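Local coordinates for protein LbaCas13a H328A (C2c2) (Lachnospiraceae bacterium NK4A179, PDB 5WLH) that belongs to the CRISPR-Cas13a nucleases, which target RNA and cut at adenosine, and binds a pre-crRNA as its guide, at residues N679-R684 with L845-L850; F687-R692 with K1081-S1086; N1092-Q1097 with F1341-K1346. One frame throughout, in Å; residues are numbered along the deposited sequence.

Contact 1 (N679-R684 with L845-L850). With nucleotides of chain B.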
loop_
_atom_site.group_PDB
_atom_site.type_symbol
_atom_site.label_atom_id
_atom_site.label_comp_id
_atom_site.label_asym_id
_atom_site.label_seq_id
_atom_site.Cartn_x
_atom_site.Cartn_y
_atom_site.Cartn_z
ATOM N N ASN A 679 22.741 1.557 1.742
ATOM C CA ASN A 679 22.744 3.013 1.684
ATOM C C ASN A 679 22.203 3.661 2.944
ATOM O O ASN A 679 22.447 4.856 3.151
ATOM C CB ASN A 679 21.932 3.483 0.477
ATOM C CG ASN A 679 22.404 2.854 -0.797
ATOM O OD1 ASN A 679 22.270 1.646 -0.981
ATOM N ND2 ASN A 679 22.991 3.657 -1.679
ATOM N N LYS A 680 21.449 2.928 3.764
ATOM C CA LYS A 680 21.025 3.441 5.060
ATOM C C LYS A 680 22.042 3.150 6.151
ATOM O O LYS A 680 22.203 3.960 7.072
ATOM C CB LYS A 680 19.672 2.847 5.466
ATOM C CG LYS A 680 18.515 3.247 4.548
ATOM C CD LYS A 680 17.950 4.615 4.870
ATOM C CE LYS A 680 16.585 4.844 4.191
ATOM N NZ LYS A 680 15.467 3.909 4.610
ATOM N N VAL A 681 22.734 2.013 6.059
ATOM C CA VAL A 681 23.788 1.699 7.022
ATOM C C VAL A 681 24.996 2.599 6.795
ATOM O O VAL A 681 25.600 3.103 7.747
ATOM C CB VAL A 681 24.164 0.208 6.924
ATOM C CG1 VAL A 681 25.326 -0.118 7.862
ATOM C CG2 VAL A 681 22.964 -0.664 7.281
ATOM N N PHE A 682 25.357 2.819 5.534
ATOM C CA PHE A 682 26.470 3.682 5.140
ATOM C C PHE A 682 25.869 4.819 4.322
ATOM O O PHE A 682 25.706 4.717 3.102
ATOM C CB PHE A 682 27.522 2.901 4.364
ATOM C CG PHE A 682 28.278 1.942 5.216
ATOM C CD1 PHE A 682 29.410 2.353 5.909
ATOM C CD2 PHE A 682 27.831 0.648 5.380
ATOM C CE1 PHE A 682 30.096 1.470 6.723
ATOM C CE2 PHE A 682 28.518 -0.244 6.186
ATOM C CZ PHE A 682 29.647 0.171 6.864
ATOM N N VAL A 683 25.508 5.900 5.013
ATOM C CA VAL A 683 24.920 7.051 4.342
ATOM C C VAL A 683 25.972 7.694 3.455
ATOM O O VAL A 683 27.085 7.987 3.911
ATOM C CB VAL A 683 24.370 8.041 5.375
ATOM C CG1 VAL A 683 23.866 9.285 4.684
ATOM C CG2 VAL A 683 23.271 7.386 6.194
ATOM N N ARG A 684 25.635 7.903 2.178
ATOM C CA ARG A 684 26.643 8.377 1.233
ATOM C C ARG A 684 27.262 9.691 1.696
ATOM O O ARG A 684 28.489 9.854 1.657
ATOM C CB ARG A 684 26.047 8.538 -0.162
ATOM C CG ARG A 684 27.058 8.963 -1.211
ATOM C CD ARG A 684 28.371 8.160 -1.124
ATOM N NE ARG A 684 29.295 8.595 -2.162
ATOM C CZ ARG A 684 30.141 9.613 -2.023
ATOM N NH1 ARG A 684 30.181 10.297 -0.889
ATOM N NH2 ARG A 684 30.939 9.955 -3.025
ATOM N N LEU A 845 19.884 1.229 16.419
ATOM C CA LEU A 845 20.738 0.202 16.993
ATOM C C LEU A 845 21.046 -0.879 15.970
ATOM O O LEU A 845 22.158 -1.414 15.936
ATOM C CB LEU A 845 20.081 -0.390 18.237
ATOM C CG LEU A 845 20.146 0.544 19.448
ATOM C CD1 LEU A 845 19.527 -0.099 20.675
ATOM C CD2 LEU A 845 21.586 0.938 19.710
ATOM N N LEU A 846 20.083 -1.210 15.112
ATOM C CA LEU A 846 20.375 -2.193 14.078
ATOM C C LEU A 846 21.385 -1.641 13.076
ATOM O O LEU A 846 22.367 -2.314 12.743
ATOM C CB LEU A 846 19.084 -2.622 13.386
ATOM C CG LEU A 846 19.145 -3.886 12.537
ATOM C CD1 LEU A 846 19.726 -5.049 13.325
ATOM C CD2 LEU A 846 17.743 -4.215 12.023
ATOM N N LEU A 847 21.155 -0.415 12.582
ATOM C CA LEU A 847 22.090 0.203 11.649
ATOM C C LEU A 847 23.484 0.313 12.260
ATOM O O LEU A 847 24.490 0.067 11.583
ATOM C CB LEU A 847 21.589 1.587 11.229
ATOM C CG LEU A 847 20.241 1.714 10.512
ATOM C CD1 LEU A 847 19.847 3.178 10.371
ATOM C CD2 LEU A 847 20.302 1.071 9.155
ATOM N N VAL A 848 23.565 0.669 13.541
ATOM C CA VAL A 848 24.871 0.816 14.179
ATOM C C VAL A 848 25.580 -0.531 14.250
ATOM O O VAL A 848 26.756 -0.654 13.883
ATOM C CB VAL A 848 24.725 1.454 15.572
ATOM C CG1 VAL A 848 26.020 1.309 16.353
ATOM C CG2 VAL A 848 24.351 2.916 15.443
ATOM N N ASN A 849 24.873 -1.567 14.700
ATOM C CA ASN A 849 25.518 -2.862 14.859
ATOM C C ASN A 849 25.920 -3.450 13.515
ATOM O O ASN A 849 26.971 -4.091 13.407
ATOM C CB ASN A 849 24.607 -3.819 15.612
ATOM C CG ASN A 849 24.654 -3.601 17.112
ATOM O OD1 ASN A 849 25.488 -4.179 17.802
ATOM N ND2 ASN A 849 23.751 -2.777 17.624
ATOM N N LEU A 850 25.097 -3.240 12.479
ATOM C CA LEU A 850 25.477 -3.670 11.138
ATOM C C LEU A 850 26.695 -2.903 10.635
ATOM O O LEU A 850 27.602 -3.492 10.038
ATOM C CB LEU A 850 24.301 -3.494 10.173
ATOM C CG LEU A 850 23.209 -4.570 10.204
ATOM C CD1 LEU A 850 22.029 -4.164 9.320
ATOM C CD2 LEU A 850 23.739 -5.920 9.774
ATOM P P A B 34 18.050 -3.673 -0.789
ATOM O OP1 A B 34 18.135 -5.002 -1.459
ATOM O OP2 A B 34 18.774 -3.420 0.510
ATOM O "O5'" A B 34 18.404 -2.459 -1.740
ATOM C "C5'" A B 34 18.054 -2.477 -3.117
ATOM C "C4'" A B 34 18.951 -1.578 -3.936
ATOM O "O4'" A B 34 18.591 -0.181 -3.726
ATOM C "C3'" A B 34 20.453 -1.697 -3.622
ATOM O "O3'" A B 34 21.197 -1.662 -4.833
ATOM C "C2'" A B 34 20.741 -0.416 -2.835
ATOM O "O2'" A B 34 22.071 0.049 -2.928
ATOM C "C1'" A B 34 19.763 0.565 -3.477
ATOM N N9 A B 34 19.472 1.735 -2.639
ATOM C C8 A B 34 18.872 1.846 -1.413
ATOM N N7 A B 34 18.838 3.079 -0.957
ATOM C C5 A B 34 19.475 3.826 -1.936
ATOM C C6 A B 34 19.773 5.195 -2.065
ATOM N N6 A B 34 19.464 6.127 -1.158
ATOM N N1 A B 34 20.421 5.598 -3.182
ATOM C C2 A B 34 20.747 4.680 -4.103
ATOM N N3 A B 34 20.519 3.367 -4.091
ATOM C C4 A B 34 19.869 3.006 -2.974
ATOM P P G B 33 15.500 0.120 3.935
ATOM O OP1 G B 33 16.851 0.077 4.561
ATOM O OP2 G B 33 14.966 1.420 3.423
ATOM O "O5'" G B 33 15.471 -0.890 2.718
ATOM C "C5'" G B 33 15.856 -2.246 2.887
ATOM C "C4'" G B 33 15.520 -3.035 1.652
ATOM O "O4'" G B 33 14.066 -3.078 1.484
ATOM C "C3'" G B 33 16.075 -2.444 0.353
ATOM O "O3'" G B 33 16.491 -3.491 -0.503
ATOM C "C2'" G B 33 14.848 -1.783 -0.262
ATOM O "O2'" G B 33 14.892 -1.588 -1.657
ATOM C "C1'" G B 33 13.767 -2.764 0.147
ATOM N N9 G B 33 12.423 -2.204 -0.042
ATOM C C8 G B 33 11.431 -2.760 -0.821
ATOM N N7 G B 33 10.373 -1.994 -0.916
ATOM C C5 G B 33 10.708 -0.857 -0.204
ATOM C C6 G B 33 9.956 0.312 0.033
ATOM O O6 G B 33 8.807 0.584 -0.345
ATOM N N1 G B 33 10.654 1.215 0.811
ATOM C C2 G B 33 11.919 1.026 1.312
ATOM N N2 G B 33 12.416 2.024 2.051
ATOM N N3 G B 33 12.635 -0.058 1.100
ATOM C C4 G B 33 11.978 -0.960 0.337
ATOM P P C B 41 20.243 9.316 2.872
ATOM O OP1 C B 41 21.271 9.175 1.806
ATOM O OP2 C B 41 19.797 8.134 3.635
ATOM O "O5'" C B 41 20.668 10.394 3.974
ATOM C "C5'" C B 41 21.446 11.540 3.634
ATOM C "C4'" C B 41 21.083 12.752 4.469
ATOM O "O4'" C B 41 19.836 13.320 3.991
ATOM C "C3'" C B 41 20.833 12.526 5.953
ATOM O "O3'" C B 41 22.024 12.447 6.719
ATOM C "C2'" C B 41 19.980 13.729 6.325
ATOM O "O2'" C B 41 20.798 14.880 6.467
ATOM C "C1'" C B 41 19.134 13.904 5.065
ATOM N N1 C B 41 17.811 13.258 5.177
ATOM C C2 C B 41 16.844 13.877 5.970
ATOM O O2 C B 41 17.158 14.928 6.539
ATOM N N3 C B 41 15.615 13.318 6.088
ATOM C C4 C B 41 15.340 12.181 5.434
ATOM N N4 C B 41 14.116 11.644 5.562
ATOM C C5 C B 41 16.315 11.532 4.616
ATOM C C6 C B 41 17.525 12.101 4.512
#
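Val681 sets CG1 anti to its backbone N (chi1 176°), which leaves CG2 beside that nitrogen, and this second branch meets CD2 of Leu847, whose own CG is turned anti to its carbonyl carbon (chi1 -61°). The motif is helix-to-helix packing at a helix end: the short helix 678-681, of about one turn, abuts the side of helix 843-861. Val681 CA and Leu847 CA are the nearest CA pair, 5.2 Å apart. Val681 CG2 touches Leu847 CD2 at 3.7 Å, the two side chains crossing at a slant, and reaches Leu850 CD1 at 4.2 Å, nearly at a right angle. Leu847 CD2 also rests 4.0 Å from the carbonyl O of Lys680, so the leucine packs on main chain as well as on valine. Tyr728 of helix 709-732 and Pro676 extend this apolar patch, and Val681 O accepts a hydrogen bond from Arg851.

The neighbouring residues of the short helix meet the bound RNA. Lys680 bends at chi2 and chi4, so that only its end leads away from Leu847, and its NZ donates to OP2 of G33 of chain B at 2.8 Å; this pairing of a probable positive charge with a phosphate is consistent with guide binding. Asn679 lays its amide flat above the base of A34 of chain B, with CG 3.3 Å from C5 and ND2 3.4 Å from C4. Base contact and sugar contact thus come from one side chain, which would restrict rotation of the amide. The sugar contact is short: O2' of A34 of chain B donates to Asn679 OD1 at 2.5 Å.

Contact 2 (F687-R692 with K1081-S1086)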
loop_
_atom_site.group_PDB
_atom_site.type_symbol
_atom_site.label_atom_id
_atom_site.label_comp_id
_atom_site.label_asym_id
_atom_site.label_seq_id
_atom_site.Cartn_x
_atom_site.Cartn_y
_atom_site.Cartn_z
ATOM N N PHE A 687 29.932 9.067 4.181
ATOM C CA PHE A 687 30.868 7.982 3.874
ATOM C C PHE A 687 32.333 8.416 3.907
ATOM O O PHE A 687 33.134 7.730 4.563
ATOM C CB PHE A 687 30.483 7.374 2.520
ATOM C CG PHE A 687 31.220 6.113 2.180
ATOM C CD1 PHE A 687 31.079 4.981 2.962
ATOM C CD2 PHE A 687 32.033 6.056 1.057
ATOM C CE1 PHE A 687 31.749 3.822 2.642
ATOM C CE2 PHE A 687 32.712 4.886 0.734
ATOM C CZ PHE A 687 32.562 3.778 1.529
ATOM N N PRO A 688 32.758 9.497 3.242
ATOM C CA PRO A 688 34.195 9.824 3.274
ATOM C C PRO A 688 34.713 10.032 4.682
ATOM O O PRO A 688 35.757 9.476 5.046
ATOM C CB PRO A 688 34.279 11.099 2.427
ATOM C CG PRO A 688 33.095 10.982 1.484
ATOM C CD PRO A 688 32.020 10.422 2.360
ATOM N N ALA A 689 33.980 10.784 5.504
ATOM C CA ALA A 689 34.379 10.953 6.897
ATOM C C ALA A 689 34.415 9.618 7.633
ATOM O O ALA A 689 35.278 9.396 8.494
ATOM C CB ALA A 689 33.436 11.934 7.596
ATOM N N LEU A 690 33.497 8.705 7.308
ATOM C CA LEU A 690 33.452 7.448 8.043
ATOM C C LEU A 690 34.643 6.555 7.709
ATOM O O LEU A 690 35.206 5.916 8.602
ATOM C CB LEU A 690 32.140 6.706 7.766
ATOM C CG LEU A 690 31.902 5.516 8.703
ATOM C CD1 LEU A 690 30.496 5.521 9.273
ATOM C CD2 LEU A 690 32.181 4.212 7.994
ATOM N N VAL A 691 35.037 6.481 6.438
ATOM C CA VAL A 691 36.127 5.569 6.111
ATOM C C VAL A 691 37.461 6.139 6.583
ATOM O O VAL A 691 38.371 5.380 6.927
ATOM C CB VAL A 691 36.151 5.236 4.608
ATOM C CG1 VAL A 691 34.839 4.561 4.202
ATOM C CG2 VAL A 691 36.411 6.473 3.790
ATOM N N ARG A 692 37.587 7.466 6.636
ATOM C CA ARG A 692 38.807 8.089 7.144
ATOM C C ARG A 692 38.932 7.977 8.659
ATOM O O ARG A 692 40.053 8.040 9.181
ATOM C CB ARG A 692 38.850 9.553 6.723
ATOM C CG ARG A 692 39.123 9.750 5.244
ATOM C CD ARG A 692 39.434 11.194 4.947
ATOM N NE ARG A 692 38.359 12.072 5.396
ATOM C CZ ARG A 692 37.390 12.528 4.607
ATOM N NH1 ARG A 692 37.360 12.194 3.324
ATOM N NH2 ARG A 692 36.453 13.326 5.101
ATOM N N LYS A 1081 34.843 16.437 2.012
ATOM C CA LYS A 1081 34.724 16.549 3.459
ATOM C C LYS A 1081 33.481 15.824 3.958
ATOM O O LYS A 1081 33.455 15.346 5.098
ATOM C CB LYS A 1081 34.698 18.023 3.865
ATOM C CG LYS A 1081 34.726 18.258 5.364
ATOM C CD LYS A 1081 35.411 19.573 5.719
ATOM C CE LYS A 1081 34.705 20.772 5.104
ATOM N NZ LYS A 1081 35.336 22.059 5.527
ATOM N N GLY A 1082 32.451 15.720 3.118
ATOM C CA GLY A 1082 31.251 14.975 3.447
ATOM C C GLY A 1082 30.362 15.670 4.457
ATOM O O GLY A 1082 29.182 15.924 4.193
ATOM N N ILE A 1083 30.919 15.966 5.627
ATOM C CA ILE A 1083 30.229 16.681 6.692
ATOM C C ILE A 1083 31.006 17.968 6.943
ATOM O O ILE A 1083 32.190 17.924 7.298
ATOM C CB ILE A 1083 30.117 15.830 7.967
ATOM C CG1 ILE A 1083 30.065 14.341 7.609
ATOM C CG2 ILE A 1083 28.885 16.209 8.759
ATOM C CD1 ILE A 1083 30.052 13.422 8.813
ATOM N N PHE A 1084 30.348 19.106 6.754
ATOM C CA PHE A 1084 31.031 20.380 6.589
ATOM C C PHE A 1084 30.991 21.219 7.862
ATOM O O PHE A 1084 30.273 20.927 8.820
ATOM C CB PHE A 1084 30.416 21.154 5.418
ATOM C CG PHE A 1084 30.185 20.307 4.201
ATOM C CD1 PHE A 1084 31.214 20.067 3.304
ATOM C CD2 PHE A 1084 28.948 19.728 3.966
ATOM C CE1 PHE A 1084 31.010 19.276 2.187
ATOM C CE2 PHE A 1084 28.737 18.938 2.852
ATOM C CZ PHE A 1084 29.771 18.709 1.963
ATOM N N ASP A 1085 31.797 22.283 7.854
ATOM C CA ASP A 1085 31.874 23.223 8.966
ATOM C C ASP A 1085 30.835 24.332 8.833
ATOM O O ASP A 1085 30.008 24.528 9.726
ATOM C CB ASP A 1085 33.284 23.828 9.054
ATOM C CG ASP A 1085 34.305 22.862 9.627
ATOM O OD1 ASP A 1085 34.603 22.958 10.838
ATOM O OD2 ASP A 1085 34.816 22.011 8.866
ATOM N N SER A 1086 30.858 25.056 7.721
ATOM C CA SER A 1086 30.044 26.252 7.582
ATOM C C SER A 1086 28.634 25.921 7.100
ATOM O O SER A 1086 28.362 24.845 6.562
ATOM C CB SER A 1086 30.698 27.238 6.614
ATOM O OG SER A 1086 29.719 28.006 5.941
#
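Lys1081 and Ile1083, which both touch Ala689, are joined by a classic gamma turn: Gly1082 sits at phi 74° and psi -58°, and Ile1083 N donates to Lys1081 O at 2.7 Å. The turn lies in the loop before helix 1087-1103 and packs against one side of the short helix 687-692.

Across the contact the apolar part is small. Ala689 CB meets Ile1083 CD1 at 3.9 Å; the isoleucine has its chi1 well away from a staggered value (-29°), while the outer bond is extended. Ala689 CB also lies 4.2 Å from Lys1081 O.

Arg692 folds back over its own helix, bending at chi3, so that its guanidinium covers Pro688 O, which stands 3.4 Å from the plane over the centre. The group points its edge at Lys1081 O, but NH2 is 3.6 Å from that oxygen, too far to count as a bond. NH1 bonds Tyr717 OH and Thr1080 O, and NH2 is also hydrogen-bonded just beyond the segments, which fixes the rotation of the group.

On the loop, Lys1081 NZ forms a salt bridge with Asp1085 OD2, at 3.4 Å with only a weak hydrogen bond. Further on, Ser1086 N-caps helix 1087-1103, its OG accepting from Glu1089 N.

Contact 3 (N1092-Q1097 with F1341-K1346). With nucleotides of chain B.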
loop_
_atom_site.group_PDB
_atom_site.type_symbol
_atom_site.label_atom_id
_atom_site.label_comp_id
_atom_site.label_asym_id
_atom_site.label_seq_id
_atom_site.Cartn_x
_atom_site.Cartn_y
_atom_site.Cartn_z
ATOM N N ASN A 1092 25.788 25.382 -0.378
ATOM C CA ASN A 1092 26.381 25.416 -1.711
ATOM C C ASN A 1092 26.605 24.011 -2.252
ATOM O O ASN A 1092 26.478 23.774 -3.459
ATOM C CB ASN A 1092 27.695 26.196 -1.683
ATOM C CG ASN A 1092 27.506 27.655 -2.035
ATOM O OD1 ASN A 1092 26.529 28.023 -2.688
ATOM N ND2 ASN A 1092 28.442 28.497 -1.606
ATOM N N ILE A 1093 26.965 23.074 -1.378
ATOM C CA ILE A 1093 27.096 21.688 -1.799
ATOM C C ILE A 1093 25.759 21.174 -2.315
ATOM O O ILE A 1093 25.685 20.548 -3.378
ATOM C CB ILE A 1093 27.634 20.824 -0.645
ATOM C CG1 ILE A 1093 29.126 21.093 -0.448
ATOM C CG2 ILE A 1093 27.398 19.344 -0.909
ATOM C CD1 ILE A 1093 29.992 20.509 -1.550
ATOM N N LYS A 1094 24.680 21.458 -1.575
ATOM C CA LYS A 1094 23.346 21.049 -2.006
ATOM C C LYS A 1094 22.995 21.662 -3.354
ATOM O O LYS A 1094 22.456 20.979 -4.233
ATOM C CB LYS A 1094 22.306 21.437 -0.955
ATOM C CG LYS A 1094 20.888 20.946 -1.261
ATOM C CD LYS A 1094 20.796 19.433 -1.095
ATOM C CE LYS A 1094 19.345 18.956 -1.069
ATOM N NZ LYS A 1094 18.664 19.145 -2.379
ATOM N N LYS A 1095 23.303 22.950 -3.538
ATOM C CA LYS A 1095 23.034 23.598 -4.817
ATOM C C LYS A 1095 23.835 22.954 -5.939
ATOM O O LYS A 1095 23.318 22.763 -7.046
ATOM C CB LYS A 1095 23.347 25.096 -4.730
ATOM C CG LYS A 1095 22.313 25.912 -3.977
ATOM C CD LYS A 1095 22.676 27.396 -3.989
ATOM C CE LYS A 1095 21.645 28.233 -3.244
ATOM N NZ LYS A 1095 21.682 29.669 -3.662
ATOM N N PHE A 1096 25.101 22.609 -5.681
ATOM C CA PHE A 1096 25.875 21.942 -6.722
ATOM C C PHE A 1096 25.266 20.594 -7.069
ATOM O O PHE A 1096 25.133 20.243 -8.246
ATOM C CB PHE A 1096 27.323 21.723 -6.307
ATOM C CG PHE A 1096 28.066 20.859 -7.285
ATOM C CD1 PHE A 1096 28.417 21.363 -8.522
ATOM C CD2 PHE A 1096 28.343 19.532 -7.004
ATOM C CE1 PHE A 1096 29.082 20.582 -9.442
ATOM C CE2 PHE A 1096 28.996 18.737 -7.931
ATOM C CZ PHE A 1096 29.373 19.266 -9.148
ATOM N N GLN A 1097 24.941 19.804 -6.047
ATOM C CA GLN A 1097 24.320 18.507 -6.284
ATOM C C GLN A 1097 23.064 18.661 -7.130
ATOM O O GLN A 1097 22.843 17.895 -8.079
ATOM C CB GLN A 1097 23.999 17.841 -4.946
ATOM C CG GLN A 1097 25.242 17.495 -4.138
ATOM C CD GLN A 1097 24.929 16.778 -2.841
ATOM O OE1 GLN A 1097 24.056 17.196 -2.073
ATOM N NE2 GLN A 1097 25.630 15.682 -2.595
ATOM N N PHE A 1341 15.752 18.832 4.879
ATOM C CA PHE A 1341 16.766 17.900 5.343
ATOM C C PHE A 1341 17.423 18.460 6.595
ATOM O O PHE A 1341 17.614 19.674 6.718
ATOM C CB PHE A 1341 17.825 17.661 4.269
ATOM C CG PHE A 1341 17.406 16.686 3.198
ATOM C CD1 PHE A 1341 16.327 15.839 3.391
ATOM C CD2 PHE A 1341 18.112 16.613 2.006
ATOM C CE1 PHE A 1341 15.959 14.931 2.402
ATOM C CE2 PHE A 1341 17.750 15.714 1.016
ATOM C CZ PHE A 1341 16.670 14.872 1.222
ATOM N N THR A 1342 17.736 17.576 7.533
ATOM C CA THR A 1342 18.529 17.924 8.708
ATOM C C THR A 1342 19.981 17.574 8.400
ATOM O O THR A 1342 20.358 16.400 8.386
ATOM C CB THR A 1342 18.034 17.182 9.944
ATOM O OG1 THR A 1342 16.654 17.487 10.162
ATOM C CG2 THR A 1342 18.849 17.586 11.159
ATOM N N TYR A 1343 20.790 18.588 8.131
ATOM C CA TYR A 1343 22.208 18.397 7.868
ATOM C C TYR A 1343 22.978 18.728 9.138
ATOM O O TYR A 1343 22.891 19.854 9.646
ATOM C CB TYR A 1343 22.680 19.269 6.705
ATOM C CG TYR A 1343 22.272 18.761 5.337
ATOM C CD1 TYR A 1343 22.329 17.407 5.025
ATOM C CD2 TYR A 1343 21.819 19.635 4.355
ATOM C CE1 TYR A 1343 21.948 16.938 3.768
ATOM C CE2 TYR A 1343 21.441 19.173 3.095
ATOM C CZ TYR A 1343 21.514 17.828 2.807
ATOM O OH TYR A 1343 21.141 17.365 1.559
ATOM N N LYS A 1344 23.700 17.744 9.663
ATOM C CA LYS A 1344 24.582 17.982 10.794
ATOM C C LYS A 1344 25.914 18.539 10.317
ATOM O O LYS A 1344 26.464 18.092 9.308
ATOM C CB LYS A 1344 24.820 16.696 11.578
ATOM C CG LYS A 1344 23.580 15.910 11.878
ATOM C CD LYS A 1344 23.836 15.037 13.078
ATOM C CE LYS A 1344 22.633 14.201 13.393
ATOM N NZ LYS A 1344 21.422 15.005 13.727
ATOM N N LEU A 1345 26.429 19.521 11.054
ATOM C CA LEU A 1345 27.709 20.143 10.767
ATOM C C LEU A 1345 28.698 19.786 11.878
ATOM O O LEU A 1345 28.505 18.803 12.608
ATOM C CB LEU A 1345 27.510 21.655 10.623
ATOM C CG LEU A 1345 26.470 22.151 9.618
ATOM C CD1 LEU A 1345 26.223 23.642 9.790
ATOM C CD2 LEU A 1345 26.906 21.845 8.190
ATOM N N LYS A 1346 29.763 20.581 11.998
ATOM C CA LYS A 1346 30.602 20.532 13.190
ATOM C C LYS A 1346 29.987 21.369 14.307
ATOM O O LYS A 1346 29.861 20.905 15.445
ATOM C CB LYS A 1346 32.017 21.025 12.867
ATOM C CG LYS A 1346 32.613 20.488 11.561
ATOM C CD LYS A 1346 32.639 18.969 11.516
ATOM C CE LYS A 1346 31.729 18.433 10.424
ATOM N NZ LYS A 1346 31.484 16.984 10.627
ATOM P P C B 41 20.243 9.316 2.872
ATOM O OP1 C B 41 21.271 9.175 1.806
ATOM O OP2 C B 41 19.797 8.134 3.635
ATOM O "O5'" C B 41 20.668 10.394 3.974
ATOM C "C5'" C B 41 21.446 11.540 3.634
ATOM C "C4'" C B 41 21.083 12.752 4.469
ATOM O "O4'" C B 41 19.836 13.320 3.991
ATOM C "C3'" C B 41 20.833 12.526 5.953
ATOM O "O3'" C B 41 22.024 12.447 6.719
ATOM C "C2'" C B 41 19.980 13.729 6.325
ATOM O "O2'" C B 41 20.798 14.880 6.467
ATOM C "C1'" C B 41 19.134 13.904 5.065
ATOM N N1 C B 41 17.811 13.258 5.177
ATOM C C2 C B 41 16.844 13.877 5.970
ATOM O O2 C B 41 17.158 14.928 6.539
ATOM N N3 C B 41 15.615 13.318 6.088
ATOM C C4 C B 41 15.340 12.181 5.434
ATOM N N4 C B 41 14.116 11.644 5.562
ATOM C C5 C B 41 16.315 11.532 4.616
ATOM C C6 C B 41 17.525 12.101 4.512
ATOM P P A B 38 28.591 11.066 -8.935
ATOM O OP1 A B 38 27.895 11.511 -10.173
ATOM O OP2 A B 38 29.839 11.787 -8.542
ATOM O "O5'" A B 38 27.645 11.170 -7.666
ATOM C "C5'" A B 38 28.049 10.625 -6.415
ATOM C "C4'" A B 38 27.702 11.543 -5.270
ATOM O "O4'" A B 38 28.737 12.551 -5.121
ATOM C "C3'" A B 38 26.386 12.307 -5.420
ATOM O "O3'" A B 38 25.805 12.480 -4.137
ATOM C "C2'" A B 38 26.839 13.669 -5.919
ATOM O "O2'" A B 38 25.937 14.716 -5.632
ATOM C "C1'" A B 38 28.149 13.837 -5.160
ATOM N N9 A B 38 29.088 14.775 -5.773
ATOM C C8 A B 38 29.636 14.755 -7.029
ATOM N N7 A B 38 30.445 15.760 -7.260
ATOM C C5 A B 38 30.430 16.481 -6.072
ATOM C C6 A B 38 31.080 17.659 -5.665
ATOM N N6 A B 38 31.910 18.341 -6.451
ATOM N N1 A B 38 30.840 18.117 -4.419
ATOM C C2 A B 38 30.003 17.430 -3.631
ATOM N N3 A B 38 29.331 16.314 -3.901
ATOM C C4 A B 38 29.595 15.889 -5.149
ATOM P P U B 42 22.087 11.517 8.023
ATOM O OP1 U B 42 23.425 11.726 8.644
ATOM O OP2 U B 42 21.649 10.150 7.663
ATOM O "O5'" U B 42 20.991 12.115 9.006
ATOM C "C5'" U B 42 21.195 13.342 9.690
ATOM C "C4'" U B 42 19.947 13.729 10.438
ATOM O "O4'" U B 42 18.855 13.866 9.489
ATOM C "C3'" U B 42 19.438 12.695 11.438
ATOM O "O3'" U B 42 20.095 12.749 12.697
ATOM C "C2'" U B 42 17.948 12.999 11.504
ATOM O "O2'" U B 42 17.700 14.134 12.318
ATOM C "C1'" U B 42 17.656 13.378 10.056
ATOM N N1 U B 42 17.176 12.226 9.256
ATOM C C2 U B 42 15.857 11.837 9.425
ATOM O O2 U B 42 15.104 12.397 10.198
ATOM N N3 U B 42 15.443 10.773 8.661
ATOM C C4 U B 42 16.207 10.067 7.756
ATOM O O4 U B 42 15.705 9.130 7.136
ATOM C C5 U B 42 17.560 10.528 7.634
ATOM C C6 U B 42 17.986 11.565 8.367
#
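Lys1094, on helix 1087-1103, faces Tyr1343 and Phe1341, on strand 1336-1344; the nearest CA atoms, those of Lys1094 and Tyr1343, are 10.3 Å apart. The strand is an inner member of a four-stranded antiparallel sheet, bonded through Phe1341 and Tyr1343 to strand 1349-1353. Its alternation sends these two aromatic residues toward the helix, and side chains alone bridge the gap.

Lys1094 carries the contact. With CG anti to the backbone N (chi1 -175°) and a bend at chi2 (71°), the side chain crosses those of Tyr1343 and Phe1341 at about a right angle. CD comes to the edge of the tyrosine, near the ring plane and 3.4 Å from Tyr1343 OH, while CE approaches Phe1341 obliquely. Beyond them, Lys1094 NZ pairs with Glu1098 OE2 and bonds Ala1354 O, which would probably compensate its charge.

RNA lies along both elements. From the strand, Thr1342 N donates to O2 of C41 of chain B (2.9 Å, 156°), and O2' of C41 donates to Thr1342 O in a very short bond of 2.5 Å. C1' of the same nucleotide sits over one face of Phe1341. Lys1344 NZ reaches O3' of U42 of chain B at 2.8 Å. On the helix side, Phe1096 turns its edge to A38 of chain B, CE2 being 3.3 Å from C5, and Gln1097 NE2 makes a weak bond to O2' of A38 at 3.2 Å.

Between the two segments the touch is methylene against ring and hydroxyl; the lysine's polar end is satisfied by other protein groups, and Thr1342, Lys1344 and Gln1097 bond RNA. Because the strand backbone grips a 2'-hydroxyl and the O2 that cytosine shares with uracil, the chemistry is consistent with recognition of a ribose and a pyrimidine at this position.

Overall arrangement
The three contacts lie on one side of the chain's centre. Contact 3 is buried, contact 1 partly so, and contact 2 lies at the surface. Contacts 1 and 2 use successive short helices and cross along the chain; Phe682 CE1 packs on Leu690 CD2. Contact 2 leads into contact 3 through helix 1087-1103, and Phe1084 O and Lys1346 N form a probable hydrogen bond. Contacts 1 and 3, centres about 20 Å apart, do not touch, yet both engage C41 of chain B. Contact 1 joins aliphatic branches; contact 3 sets lysine methylenes against a tyrosine edge and beside a phenylalanine; contact 2, without direct RNA contact, packs alanine on isoleucine beside a tight turn, an arginine edge near its carbonyl.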